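Local coordinates for amidase (Bacillus anthracis, PDB 5EWQ), which probably hydrolyses carboxylic acid amides to the acid and ammonia, as an enzyme of the amidase family related to glutamyl-tRNA(Gln) amidotransferase subunit A, at residues A[355-360]-A[455-460]. Numbering follows the deposited sequence.
Sequences GGVDNL and EVLLSA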
loop_
_atom_site.group_PDB
_atom_site.type_symbol
_atom_site.label_atom_id
_atom_site.label_comp_id
_atom_site.label_asym_id
_atom_site.label_seq_id
_atom_site.Cartn_x
_atom_site.Cartn_y
_atom_site.Cartn_z
ATOM N N GLY A 355 -15.228 20.589 -5.590
ATOM C CA GLY A 355 -15.772 21.745 -4.901
ATOM C C GLY A 355 -16.355 21.399 -3.546
ATOM O O GLY A 355 -17.158 20.475 -3.422
ATOM N N GLY A 356 -15.942 22.140 -2.523
ATOM C CA GLY A 356 -16.452 21.942 -1.179
ATOM C C GLY A 356 -15.919 20.691 -0.506
ATOM O O GLY A 356 -16.313 20.365 0.614
ATOM N N VAL A 357 -15.021 19.989 -1.189
ATOM C CA VAL A 357 -14.423 18.776 -0.647
ATOM C C VAL A 357 -13.053 19.079 -0.048
ATOM O O VAL A 357 -12.052 19.147 -0.760
ATOM C CB VAL A 357 -14.286 17.683 -1.724
ATOM C CG1 VAL A 357 -13.748 16.399 -1.113
ATOM C CG2 VAL A 357 -15.629 17.436 -2.394
ATOM N N ASP A 358 -13.020 19.266 1.267
ATOM C CA ASP A 358 -11.791 19.629 1.963
ATOM C C ASP A 358 -10.964 18.398 2.320
ATOM O O ASP A 358 -11.506 17.311 2.522
ATOM C CB ASP A 358 -12.116 20.433 3.225
ATOM C CG ASP A 358 -10.877 20.817 4.009
ATOM O OD1 ASP A 358 -10.320 21.905 3.748
ATOM O OD2 ASP A 358 -10.460 20.031 4.885
ATOM N N ASN A 359 -9.649 18.579 2.395
ATOM C CA ASN A 359 -8.741 17.496 2.745
ATOM C C ASN A 359 -7.742 17.917 3.820
ATOM O O ASN A 359 -7.490 17.177 4.770
ATOM C CB ASN A 359 -7.994 17.012 1.500
ATOM C CG ASN A 359 -7.211 15.738 1.748
ATOM O OD1 ASN A 359 -7.589 14.916 2.582
ATOM N ND2 ASN A 359 -6.110 15.571 1.023
ATOM N N LEU A 360 -7.185 19.115 3.664
ATOM C CA LEU A 360 -6.130 19.601 4.548
ATOM C C LEU A 360 -6.622 19.896 5.963
ATOM O O LEU A 360 -6.015 19.454 6.940
ATOM C CB LEU A 360 -5.485 20.856 3.956
ATOM C CG LEU A 360 -4.846 20.690 2.575
ATOM C CD1 LEU A 360 -4.130 21.966 2.156
ATOM C CD2 LEU A 360 -3.895 19.502 2.557
ATOM N N GLU A 455 -7.178 12.133 -9.657
ATOM C CA GLU A 455 -8.518 12.277 -9.091
ATOM C C GLU A 455 -8.761 11.301 -7.942
ATOM O O GLU A 455 -9.525 10.347 -8.080
ATOM C CB GLU A 455 -9.582 12.071 -10.174
ATOM C CG GLU A 455 -9.453 13.001 -11.371
ATOM C CD GLU A 455 -9.667 14.458 -11.010
ATOM O OE1 GLU A 455 -10.442 14.733 -10.070
ATOM O OE2 GLU A 455 -9.056 15.329 -11.666
ATOM N N VAL A 456 -8.119 11.549 -6.804
ATOM C CA VAL A 456 -8.248 10.666 -5.648
ATOM C C VAL A 456 -9.021 11.336 -4.516
ATOM O O VAL A 456 -9.616 10.662 -3.674
ATOM C CB VAL A 456 -6.865 10.226 -5.126
ATOM C CG1 VAL A 456 -7.007 9.099 -4.115
ATOM C CG2 VAL A 456 -5.991 9.783 -6.278
ATOM N N LEU A 457 -9.015 12.667 -4.512
ATOM C CA LEU A 457 -9.640 13.456 -3.452
ATOM C C LEU A 457 -11.093 13.070 -3.185
ATOM O O LEU A 457 -11.501 12.924 -2.033
ATOM C CB LEU A 457 -9.564 14.946 -3.795
ATOM C CG LEU A 457 -10.283 15.902 -2.840
ATOM C CD1 LEU A 457 -9.738 15.765 -1.429
ATOM C CD2 LEU A 457 -10.167 17.340 -3.327
ATOM N N LEU A 458 -11.867 12.897 -4.250
ATOM C CA LEU A 458 -13.293 12.624 -4.119
ATOM C C LEU A 458 -13.574 11.198 -3.654
ATOM O O LEU A 458 -14.372 10.981 -2.742
ATOM C CB LEU A 458 -14.004 12.886 -5.447
ATOM C CG LEU A 458 -13.817 14.286 -6.035
ATOM C CD1 LEU A 458 -14.633 14.450 -7.306
ATOM C CD2 LEU A 458 -14.188 15.351 -5.017
ATOM N N SER A 459 -12.918 10.228 -4.284
ATOM C CA SER A 459 -13.160 8.820 -3.984
ATOM C C SER A 459 -12.682 8.432 -2.586
ATOM O O SER A 459 -13.209 7.499 -1.979
ATOM C CB SER A 459 -12.485 7.932 -5.033
ATOM O OG SER A 459 -11.094 8.189 -5.106
ATOM N N ALA A 460 -11.684 9.150 -2.080
ATOM C CA ALA A 460 -11.142 8.872 -0.754
ATOM C C ALA A 460 -12.085 9.366 0.339
ATOM O O ALA A 460 -12.329 8.667 1.323
ATOM C CB ALA A 460 -9.770 9.509 -0.598
#
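The CA atoms of Val357 and Leu458 lie 7.2 Å apart and those of Asn359 and Leu457 7.5 Å apart, a spacing that leaves room for one layer of side chains between an irregular loop and the first turn of helix 457-462. In this amidase-family fold, built on a large mixed sheet, the loop runs from the edge strand 345-347 to helix 360-377, while the short helix follows strand 447-451 of the same sheet. The contact therefore joins two connections near the end of the sheet where 447-451, 314-317 and 345-347 lie in that order, by apolar packing over a modest 197 Å² counted on both sides.

Val357 touches two consecutive leucines with its methyls. Its CG1, set anti to the backbone N (chi1 -176°), lies 3.9 Å from CG of Leu457 and also near CD2 of Leu458, whereas CG2 comes within 3.6 Å of that same CD2 of Leu458. The Val357 and Leu457 side chains run alongside each other in opposing directions, while that of Leu458 lies about perpendicular to the valine and reaches the loop with its end. Leu458 is buried, and its isobutyl group also touches Glu435 and Leu436 of helix 418-437. That helix holds the loop through polar groups as well, since Ser428 OG bonds to Asp358 N and Asn431 ND2 to Gly355 O.

Asn359, at the N-cap position of helix 360-377, makes no capping bond with its side chain; its OD1 has a weak hydrogen bond with Thr226 OG1 instead. Toward the leucine it offers mainly its CB. Leu457 spans both loop residues with its two branches: CD2 rests 3.7 Å from the carbonyl O of Val357, and CD1 packs 3.6 Å from CB of Asn359.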